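Local coordinates for bifunctional protein PutA (Bdellovibrio bacteriovorus, PDB 5UR2) that probably carries out both steps of proline oxidation to glutamate, coupling an FAD-dependent proline dehydrogenase to an NAD-dependent glutamate semialdehyde dehydrogenase, at residues Gln556-Val561 with Tyr603-Met608; Ala565-Arg570 with Ile681-Phe686; Ala577-Glu582 with Asp591-Glu596; Phe643-Leu648 with Thr671-Gly676. All blocks are in the same frame, centred on the assembly; numbering follows the deposited sequence.

Interaction 1 (Gln556-Val561 with Tyr603-Met608)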
# COMPACT_ATOMS: atom_id res chain seq x y z
N GLN B 556 -14.91 10.11 -11.77
CA GLN B 556 -16.36 10.23 -11.94
C GLN B 556 -17.11 9.17 -11.13
O GLN B 556 -18.19 9.44 -10.61
CB GLN B 556 -16.72 10.13 -13.43
CG GLN B 556 -16.21 11.30 -14.25
CD GLN B 556 -16.30 11.09 -15.77
OE1 GLN B 556 -17.30 10.59 -16.31
NE2 GLN B 556 -15.24 11.49 -16.48
N ARG B 557 -16.55 7.96 -11.02
CA ARG B 557 -17.20 6.97 -10.16
C ARG B 557 -17.13 7.40 -8.70
O ARG B 557 -18.13 7.29 -7.97
CB ARG B 557 -16.56 5.59 -10.35
CG ARG B 557 -16.51 5.12 -11.80
CD ARG B 557 -16.20 3.61 -11.90
NE ARG B 557 -15.01 3.20 -11.15
CZ ARG B 557 -13.88 2.82 -11.71
NH1 ARG B 557 -13.77 2.80 -13.03
NH2 ARG B 557 -12.85 2.45 -10.95
N ALA B 558 -15.98 7.93 -8.28
CA ALA B 558 -15.84 8.43 -6.91
C ALA B 558 -16.78 9.60 -6.63
O ALA B 558 -17.31 9.72 -5.51
CB ALA B 558 -14.39 8.83 -6.66
N ALA B 559 -16.99 10.48 -7.62
CA ALA B 559 -17.89 11.61 -7.42
C ALA B 559 -19.34 11.15 -7.23
O ALA B 559 -20.10 11.76 -6.47
CB ALA B 559 -17.78 12.58 -8.61
N LEU B 560 -19.74 10.08 -7.92
CA LEU B 560 -21.08 9.51 -7.70
C LEU B 560 -21.21 8.99 -6.28
O LEU B 560 -22.25 9.20 -5.63
CB LEU B 560 -21.36 8.40 -8.72
CG LEU B 560 -21.76 8.93 -10.11
CD1 LEU B 560 -21.91 7.83 -11.15
CD2 LEU B 560 -23.08 9.69 -10.00
N VAL B 561 -20.16 8.34 -5.77
CA VAL B 561 -20.17 7.83 -4.41
C VAL B 561 -20.17 8.97 -3.39
O VAL B 561 -20.81 8.87 -2.33
CB VAL B 561 -18.98 6.87 -4.22
CG1 VAL B 561 -18.84 6.48 -2.73
CG2 VAL B 561 -19.22 5.66 -5.07
N TYR B 603 -14.61 7.01 2.42
CA TYR B 603 -13.32 6.32 2.51
C TYR B 603 -13.01 5.54 1.24
O TYR B 603 -11.90 5.62 0.71
CB TYR B 603 -13.32 5.40 3.72
CG TYR B 603 -12.00 4.69 3.99
CD1 TYR B 603 -11.05 5.25 4.84
CD2 TYR B 603 -11.73 3.44 3.42
CE1 TYR B 603 -9.83 4.58 5.12
CE2 TYR B 603 -10.53 2.77 3.68
CZ TYR B 603 -9.59 3.34 4.53
OH TYR B 603 -8.41 2.67 4.79
N TYR B 604 -13.98 4.79 0.72
CA TYR B 604 -13.67 4.03 -0.49
C TYR B 604 -13.52 4.97 -1.68
O TYR B 604 -12.71 4.72 -2.57
CB TYR B 604 -14.72 2.94 -0.75
CG TYR B 604 -14.74 1.90 0.36
CD1 TYR B 604 -13.55 1.47 0.95
CD2 TYR B 604 -15.94 1.39 0.86
CE1 TYR B 604 -13.54 0.53 1.98
CE2 TYR B 604 -15.96 0.46 1.90
CZ TYR B 604 -14.75 0.04 2.46
OH TYR B 604 -14.75 -0.88 3.48
N ALA B 605 -14.28 6.08 -1.70
CA ALA B 605 -14.07 7.05 -2.77
C ALA B 605 -12.69 7.67 -2.67
O ALA B 605 -11.98 7.79 -3.68
CB ALA B 605 -15.17 8.13 -2.75
N ARG B 606 -12.27 8.03 -1.45
CA ARG B 606 -10.92 8.55 -1.26
C ARG B 606 -9.88 7.52 -1.69
O ARG B 606 -8.90 7.86 -2.37
CB ARG B 606 -10.72 8.96 0.20
CG ARG B 606 -9.31 9.44 0.54
CD ARG B 606 -9.25 9.78 2.05
NE ARG B 606 -7.97 10.37 2.44
CZ ARG B 606 -6.85 9.66 2.59
NH1 ARG B 606 -6.85 8.35 2.39
NH2 ARG B 606 -5.73 10.27 2.94
N HIS B 607 -10.07 6.25 -1.33
CA HIS B 607 -9.08 5.23 -1.67
C HIS B 607 -8.98 5.03 -3.18
O HIS B 607 -7.87 4.89 -3.72
CB HIS B 607 -9.42 3.91 -0.97
CG HIS B 607 -8.25 2.98 -0.81
ND1 HIS B 607 -8.39 1.67 -0.40
CD2 HIS B 607 -6.92 3.18 -1.00
CE1 HIS B 607 -7.21 1.10 -0.34
NE2 HIS B 607 -6.30 1.99 -0.71
N MET B 608 -10.12 5.01 -3.88
CA MET B 608 -10.09 4.82 -5.32
C MET B 608 -9.34 5.95 -6.00
O MET B 608 -8.61 5.73 -6.97
CB MET B 608 -11.52 4.72 -5.87
CG MET B 608 -11.62 4.31 -7.36
SD MET B 608 -11.08 2.57 -7.59
CE MET B 608 -9.42 2.75 -8.26

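Interaction 2 (Ala565-Arg570 with Ile681-Phe686)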
# COMPACT_ATOMS: atom_id res chain seq x y z
N ALA B 565 -23.08 9.92 -0.45
CA ALA B 565 -22.81 10.33 0.93
C ALA B 565 -23.49 11.65 1.28
O ALA B 565 -24.00 11.82 2.39
CB ALA B 565 -21.30 10.44 1.16
N ASP B 566 -23.50 12.60 0.34
CA ASP B 566 -24.16 13.88 0.60
C ASP B 566 -25.66 13.70 0.75
O ASP B 566 -26.27 14.31 1.62
CB ASP B 566 -23.88 14.87 -0.52
CG ASP B 566 -22.41 15.24 -0.62
OD1 ASP B 566 -21.69 15.13 0.39
OD2 ASP B 566 -21.98 15.60 -1.71
N ILE B 567 -26.25 12.84 -0.08
CA ILE B 567 -27.68 12.58 0.04
C ILE B 567 -27.99 11.91 1.37
O ILE B 567 -28.94 12.29 2.06
CB ILE B 567 -28.16 11.76 -1.17
CG1 ILE B 567 -28.15 12.64 -2.42
CG2 ILE B 567 -29.52 11.11 -0.89
CD1 ILE B 567 -28.21 11.86 -3.71
N MET B 568 -27.16 10.94 1.77
CA MET B 568 -27.31 10.34 3.09
C MET B 568 -27.23 11.40 4.19
O MET B 568 -27.99 11.36 5.16
CB MET B 568 -26.24 9.28 3.34
CG MET B 568 -26.39 7.96 2.58
SD MET B 568 -24.89 6.95 2.92
CE MET B 568 -25.32 5.44 2.04
N THR B 569 -26.30 12.35 4.05
CA THR B 569 -26.17 13.41 5.04
C THR B 569 -27.43 14.26 5.11
O THR B 569 -27.92 14.59 6.19
CB THR B 569 -24.93 14.25 4.72
OG1 THR B 569 -23.77 13.41 4.66
CG2 THR B 569 -24.72 15.35 5.77
N ARG B 570 -27.99 14.61 3.94
CA ARG B 570 -29.21 15.41 3.90
C ARG B 570 -30.39 14.66 4.53
O ARG B 570 -31.22 15.26 5.21
CB ARG B 570 -29.51 15.78 2.45
CG ARG B 570 -30.79 16.59 2.24
CD ARG B 570 -31.20 16.50 0.76
NE ARG B 570 -31.79 15.19 0.44
CZ ARG B 570 -31.89 14.71 -0.80
NH1 ARG B 570 -31.43 15.40 -1.83
NH2 ARG B 570 -32.47 13.53 -1.01
N ILE B 681 -29.26 5.84 -4.32
CA ILE B 681 -28.37 5.47 -5.41
C ILE B 681 -28.91 5.99 -6.73
O ILE B 681 -28.19 6.63 -7.51
CB ILE B 681 -28.15 3.94 -5.43
CG1 ILE B 681 -27.13 3.53 -4.36
CG2 ILE B 681 -27.72 3.45 -6.81
CD1 ILE B 681 -27.14 2.07 -4.05
N GLN B 682 -30.21 5.81 -6.96
CA GLN B 682 -30.82 6.36 -8.17
C GLN B 682 -30.74 7.88 -8.18
O GLN B 682 -30.43 8.47 -9.22
CB GLN B 682 -32.28 5.90 -8.30
CG GLN B 682 -32.42 4.38 -8.54
CD GLN B 682 -33.88 3.96 -8.72
OE1 GLN B 682 -34.60 3.73 -7.75
NE2 GLN B 682 -34.31 3.82 -9.96
N GLU B 683 -31.00 8.52 -7.04
CA GLU B 683 -30.95 9.98 -7.01
C GLU B 683 -29.53 10.50 -7.22
O GLU B 683 -29.32 11.52 -7.88
CB GLU B 683 -31.53 10.51 -5.70
CG GLU B 683 -31.62 12.02 -5.71
CD GLU B 683 -32.00 12.63 -4.36
OE1 GLU B 683 -32.44 11.90 -3.45
OE2 GLU B 683 -31.83 13.86 -4.22
N ALA B 684 -28.53 9.78 -6.69
CA ALA B 684 -27.15 10.21 -6.87
C ALA B 684 -26.74 10.18 -8.35
O ALA B 684 -25.83 10.90 -8.75
CB ALA B 684 -26.22 9.32 -6.04
N GLY B 685 -27.40 9.35 -9.15
CA GLY B 685 -27.21 9.31 -10.58
C GLY B 685 -26.45 8.12 -11.13
O GLY B 685 -25.91 8.22 -12.24
N PHE B 686 -26.39 7.00 -10.42
CA PHE B 686 -25.72 5.83 -10.96
C PHE B 686 -26.49 5.34 -12.19
O PHE B 686 -27.71 5.17 -12.12
CB PHE B 686 -25.63 4.73 -9.89
CG PHE B 686 -24.58 5.01 -8.85
CD1 PHE B 686 -24.85 5.83 -7.77
CD2 PHE B 686 -23.31 4.44 -8.94
CE1 PHE B 686 -23.89 6.08 -6.81
CE2 PHE B 686 -22.35 4.69 -7.99
CZ PHE B 686 -22.64 5.52 -6.92

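Interaction 3 (Ala577-Glu582 with Asp591-Glu596)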
# COMPACT_ATOMS: atom_id res chain seq x y z
N ALA B 577 -34.92 7.02 11.28
CA ALA B 577 -36.26 6.57 11.62
C ALA B 577 -36.56 5.21 11.01
O ALA B 577 -37.15 4.34 11.67
CB ALA B 577 -37.30 7.61 11.19
N THR B 578 -36.12 4.98 9.76
CA THR B 578 -36.38 3.69 9.12
C THR B 578 -35.74 2.54 9.90
O THR B 578 -36.33 1.46 10.06
CB THR B 578 -35.86 3.69 7.69
OG1 THR B 578 -36.39 4.81 6.99
CG2 THR B 578 -36.28 2.36 6.95
N GLN B 579 -34.50 2.75 10.35
CA GLN B 579 -33.81 1.72 11.11
C GLN B 579 -34.43 1.53 12.49
O GLN B 579 -34.50 0.41 12.99
CB GLN B 579 -32.33 2.08 11.24
CG GLN B 579 -31.66 2.25 9.91
CD GLN B 579 -30.17 2.09 10.04
OE1 GLN B 579 -29.69 1.63 11.07
NE2 GLN B 579 -29.44 2.48 9.00
N VAL B 580 -34.88 2.62 13.12
CA VAL B 580 -35.56 2.48 14.40
C VAL B 580 -36.79 1.58 14.26
O VAL B 580 -36.99 0.65 15.05
CB VAL B 580 -35.93 3.86 14.97
CG1 VAL B 580 -36.92 3.72 16.14
CG2 VAL B 580 -34.67 4.57 15.42
N LEU B 581 -37.60 1.82 13.23
CA LEU B 581 -38.88 1.13 13.13
C LEU B 581 -38.75 -0.27 12.52
O LEU B 581 -39.40 -1.20 13.00
CB LEU B 581 -39.87 1.98 12.31
CG LEU B 581 -40.32 3.31 12.93
CD1 LEU B 581 -41.12 4.11 11.93
CD2 LEU B 581 -41.18 3.02 14.16
N GLU B 582 -37.94 -0.44 11.47
CA GLU B 582 -37.89 -1.74 10.79
C GLU B 582 -36.98 -2.73 11.50
O GLU B 582 -37.27 -3.93 11.53
CB GLU B 582 -37.42 -1.58 9.34
CG GLU B 582 -37.54 -2.87 8.55
CD GLU B 582 -36.85 -2.83 7.19
OE1 GLU B 582 -35.97 -1.99 6.98
OE2 GLU B 582 -37.21 -3.64 6.31
N ASP B 591 -28.21 6.14 14.40
CA ASP B 591 -27.41 7.30 13.98
C ASP B 591 -25.97 6.89 13.66
O ASP B 591 -25.40 7.32 12.65
CB ASP B 591 -27.41 8.38 15.06
CG ASP B 591 -26.54 9.59 14.69
OD1 ASP B 591 -26.60 10.06 13.53
OD2 ASP B 591 -25.78 10.04 15.56
N GLY B 592 -25.37 6.09 14.54
CA GLY B 592 -24.05 5.55 14.24
C GLY B 592 -24.03 4.75 12.96
O GLY B 592 -23.03 4.75 12.23
N ASP B 593 -25.14 4.06 12.65
CA ASP B 593 -25.23 3.30 11.40
C ASP B 593 -25.15 4.21 10.18
O ASP B 593 -24.44 3.91 9.21
CB ASP B 593 -26.51 2.47 11.36
CG ASP B 593 -26.40 1.26 10.41
OD1 ASP B 593 -25.93 0.20 10.87
OD2 ASP B 593 -26.73 1.36 9.21
N ILE B 594 -25.88 5.33 10.21
CA ILE B 594 -25.82 6.28 9.10
C ILE B 594 -24.41 6.85 8.97
O ILE B 594 -23.88 7.01 7.86
CB ILE B 594 -26.85 7.41 9.29
CG1 ILE B 594 -28.23 6.84 9.66
CG2 ILE B 594 -26.93 8.25 8.05
CD1 ILE B 594 -28.73 5.74 8.76
N GLY B 595 -23.78 7.19 10.11
CA GLY B 595 -22.43 7.73 10.05
C GLY B 595 -21.45 6.75 9.42
O GLY B 595 -20.60 7.13 8.60
N GLU B 596 -21.54 5.48 9.81
CA GLU B 596 -20.67 4.47 9.22
C GLU B 596 -20.92 4.34 7.72
O GLU B 596 -19.96 4.20 6.95
CB GLU B 596 -20.86 3.13 9.94
CG GLU B 596 -19.85 2.03 9.55
CD GLU B 596 -20.04 0.71 10.31
OE1 GLU B 596 -19.97 -0.35 9.68
OE2 GLU B 596 -20.25 0.72 11.53

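Interaction 4 (Phe643-Leu648 with Thr671-Gly676)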
# COMPACT_ATOMS: atom_id res chain seq x y z
N PHE B 643 -26.55 -4.14 10.78
CA PHE B 643 -26.13 -2.78 10.43
C PHE B 643 -26.73 -2.52 9.05
O PHE B 643 -26.03 -2.59 8.03
CB PHE B 643 -24.61 -2.62 10.44
CG PHE B 643 -24.02 -2.61 11.82
CD1 PHE B 643 -23.75 -3.80 12.48
CD2 PHE B 643 -23.75 -1.41 12.47
CE1 PHE B 643 -23.22 -3.80 13.77
CE2 PHE B 643 -23.22 -1.40 13.76
CZ PHE B 643 -22.96 -2.61 14.41
N PRO B 644 -28.03 -2.21 9.00
CA PRO B 644 -28.79 -2.42 7.75
C PRO B 644 -28.46 -1.45 6.63
O PRO B 644 -28.68 -1.81 5.47
CB PRO B 644 -30.25 -2.30 8.21
CG PRO B 644 -30.19 -1.44 9.44
CD PRO B 644 -28.88 -1.76 10.11
N LEU B 645 -27.93 -0.26 6.91
CA LEU B 645 -27.47 0.62 5.83
C LEU B 645 -25.96 0.57 5.66
O LEU B 645 -25.47 0.51 4.52
CB LEU B 645 -27.90 2.08 6.07
CG LEU B 645 -27.64 3.13 4.98
CD1 LEU B 645 -28.54 2.87 3.75
CD2 LEU B 645 -27.79 4.56 5.47
N ALA B 646 -25.21 0.57 6.77
CA ALA B 646 -23.76 0.77 6.73
C ALA B 646 -23.06 -0.39 6.01
O ALA B 646 -22.29 -0.16 5.06
CB ALA B 646 -23.21 0.96 8.15
N ILE B 647 -23.27 -1.63 6.45
CA ILE B 647 -22.53 -2.75 5.88
C ILE B 647 -22.92 -2.94 4.41
O ILE B 647 -22.06 -3.03 3.53
CB ILE B 647 -22.74 -4.02 6.71
CG1 ILE B 647 -22.02 -3.86 8.06
CG2 ILE B 647 -22.24 -5.24 5.94
CD1 ILE B 647 -22.08 -5.08 9.01
N LEU B 648 -24.22 -2.95 4.13
CA LEU B 648 -24.71 -2.99 2.76
C LEU B 648 -24.10 -1.87 1.92
O LEU B 648 -23.59 -2.12 0.82
CB LEU B 648 -26.24 -2.90 2.77
CG LEU B 648 -26.92 -2.78 1.41
CD1 LEU B 648 -26.67 -4.02 0.56
CD2 LEU B 648 -28.41 -2.48 1.55
N THR B 671 -35.17 -4.85 4.43
CA THR B 671 -35.26 -4.43 3.04
C THR B 671 -35.87 -3.04 2.88
O THR B 671 -35.54 -2.34 1.92
CB THR B 671 -36.03 -5.48 2.24
OG1 THR B 671 -35.30 -6.72 2.28
CG2 THR B 671 -36.22 -5.04 0.79
N VAL B 672 -36.72 -2.59 3.81
CA VAL B 672 -37.15 -1.19 3.76
C VAL B 672 -35.95 -0.26 3.89
O VAL B 672 -35.85 0.76 3.18
CB VAL B 672 -38.21 -0.90 4.84
CG1 VAL B 672 -38.62 0.55 4.79
CG2 VAL B 672 -39.42 -1.78 4.63
N VAL B 673 -34.99 -0.59 4.76
CA VAL B 673 -33.77 0.22 4.84
C VAL B 673 -33.04 0.21 3.50
O VAL B 673 -32.63 1.26 2.98
CB VAL B 673 -32.86 -0.27 5.98
CG1 VAL B 673 -31.49 0.43 5.93
CG2 VAL B 673 -33.51 -0.04 7.33
N ALA B 674 -32.88 -0.97 2.93
CA ALA B 674 -32.12 -1.09 1.68
C ALA B 674 -32.85 -0.43 0.52
O ALA B 674 -32.21 0.05 -0.42
CB ALA B 674 -31.84 -2.56 1.40
N TRP B 675 -34.18 -0.45 0.55
CA TRP B 675 -34.97 0.28 -0.43
C TRP B 675 -34.63 1.76 -0.40
O TRP B 675 -34.41 2.38 -1.45
CB TRP B 675 -36.45 0.01 -0.14
CG TRP B 675 -37.51 0.86 -0.78
CD1 TRP B 675 -38.29 1.79 -0.15
CD2 TRP B 675 -37.97 0.81 -2.14
NE1 TRP B 675 -39.20 2.33 -1.03
CE2 TRP B 675 -39.03 1.74 -2.26
CE3 TRP B 675 -37.59 0.06 -3.27
CZ2 TRP B 675 -39.70 1.96 -3.47
CZ3 TRP B 675 -38.26 0.28 -4.46
CH2 TRP B 675 -39.30 1.22 -4.56
N GLY B 676 -34.49 2.32 0.81
CA GLY B 676 -34.01 3.69 0.91
C GLY B 676 -32.65 3.88 0.28
O GLY B 676 -32.40 4.88 -0.39

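Interaction 1 (Gln556-Val561 with Tyr603-Met608)
Met608 and Arg557 meet because both chains bend: in Met608, CG lies opposite the backbone N (chi1 -171°) and further turns at chi2 and chi3 fold the thioether back beside residues 556-561, while in Arg557 a turn at chi3 (-52°) swings the guanidinium across the gap. The sulfur then sits at the guanidinium edge, close to its plane, with Met608 SD 3.8 Å from Arg557 NH2. This is a contact of proximity; the polar anchor of the arginine lies outside both segments, where its NE donates to the carbonyl oxygen of Val657. That same valine of helix 646-657 touches the side chains of Val561 and Met608, and so closes one flank of the pair.

The centre of the contact has only small groups. Ala558 CB and Ala605 CB face each other at 4.0 Å, and each methyl also reaches the other residue's carbonyl: Ala605 CB is 3.8 Å from Ala558 O, and Ala558 CB is 4.0 Å from Ala605 O. One turn along, Val561 CG1 leans on Ala605 CB at 4.0 Å, so the Ala605 methyl touches two residues of the facing helix.

Methyl-sized side chains permit close backbones: the CA atoms of Ala558 and Ala605 are 4.7 Å apart, and the segment axes approach to 8.9 Å at 167°. All five touching residues are buried. This is a tight antiparallel helix pair with alanines at the crossing, here joining helices 554-570 and 587-611 in the aldehyde dehydrogenase part of the chain.

Interaction 2 (Ala565-Arg570 with Ile681-Phe686)
Glu683, Ile567 and Arg570 hold most of the surface buried between the segments, and they divide it into a charged outer layer and an apolar inner one. In the outer layer, Arg570 and Glu683 reach for each other from opposite directions. The arginine presents NH1 and NH2 end-on: Arg570 NH1 to Glu683 OE2 measures 2.9 Å, and Arg570 NH2 to Glu683 OE1 also 2.9 Å. Both bonds are fairly straight, with N-H...O angles of 162° and 160°. Each oxygen is met on its syn side, and the two flat groups are only 21° from coplanar, as suits a two-pronged, end-on salt bridge. Glu683 gets there on a fully extended chain, with CG anti to the backbone N.

Beneath the ion pair, Ile567 inserts its CD1 methyl at the last turn of helix 671-684. Ile567 CD1 lies 3.6 Å from Ala684 N and 4.0 Å from Ala684 CB. The same methyl is 3.9 Å from Glu683 CD, so the isoleucine runs obliquely under the glutamate chain, and Met680 adds a further apolar surface against it. The turn it meets ends at Gly685, whose positive phi and bonds back into the helix make a Schellman motif. Helix 671-684 spans the beta-alpha-beta crossover from strand 661-665 to strand 691-693, and helix 554-570 packs on its C-terminal end.

Both charged residues are exposed while Ile567 and Ala684 are buried. The chemistry implies a directional ion pair at the surface: two nearly parallel bonds should limit the rotation of both charged ends, and the guanidinium may offset any unfavourable effect of a carboxylate in the last turn of a helix.

Interaction 3 (Ala577-Glu582 with Asp591-Glu596)
Gln579 stretches across to Asp593 and supplies nearly all of the close packing. Its NE2 donates to Asp593 OD2 at 2.9 Å with an N-H...O angle of 153°, arriving from above the carboxylate, 46° out of its plane. The amide and carboxylate planes are 77° apart. Gln579 OE1 lies over the CB-CG bond of Asp593, 3.3 Å from Asp593 CB, with no hydrogen bond to the aspartate. Ile594 runs alongside the glutamine in the reverse direction, its CD1 3.3 Å from Gln579 NE2.

Behind these three buried side chains the contact is loose. Even the nearest CA atoms, those of Gln579 and Asp593, are 8.7 Å apart, and the segments bury just 115 Å² between them. Between these segments one long polar chain spans the gap, while Ile594 also packs on Leu575 and Ile576 of helix 572-583.

Asp593 is well supplied with donors: OD2 also accepts from the backbone N of Leu645 and of Ala646, and OD1 pairs with Lys585. Such a cluster would be expected to stabilise the buried carboxylate as an anion and to fix its rotation.

Interaction 4 (Phe643-Leu648 with Thr671-Gly676)
Val673 turns its forked end onto Pro644, and the two side chains cross obliquely. With CG1 anti to the backbone N (chi1 171°), the valine directs that methyl at the junction of Pro644 and Leu645: Val673 CG1 is 3.6 Å from Pro644 O and 3.8 Å from Pro644 CB. The other branch lies against the CB-CG edge of the ring, Val673 CG2 being 4.1 Å from Pro644 CB. Leu645 joins by the root of its side chain, its CB 4.0 Å from Val673 CG1. Val673 therefore buries the largest share of this contact, meeting backbone and side chain alike.

The segments lie at the starts of two successive helices that flank the mainly parallel sheet of the Rossmann-type nucleotide-binding fold of aldehyde dehydrogenases. Helix 646-657 links strand 623-638 to strand 661-665, and helix 671-684 links the latter to strand 691-693; each is the helix of a beta-alpha-beta unit. The loop ahead of helix 646-657 supplies Pro644 and Leu645, while Val673 and Ala674 lie in the opening turns of the second helix.

Further along, Leu648 points its CD2 methyl at Ala674. The separation of 3.4 Å between Leu648 CD2 and Ala674 CB is shorter than a normal carbon-carbon contact, so packing is tight here. Pro666 touches the same alanine, and Thr578 and Gln579 of helix 572-583 touch Val673.

All four contacts lie in the aldehyde dehydrogenase part of the chain. Interactions 1 and 2 share helix 554-570 and touch through Leu560, whose CB is 3.6 Å from Phe686 CZ; interactions 2 and 4 share helix 671-684, their centres 14 Å apart. The tightest coupling is between interactions 3 and 4, with centres 9 Å apart: Glu582 OE1 probably accepts from Val673 N, and Glu582 OE2 from Val672 N, each at 2.8 Å. These two also lie nearest the predicted active site, the side chains of Asp593 and Leu648 each being about 11 Å from that of Glu746. Interactions 1 and 2 are farther from that site.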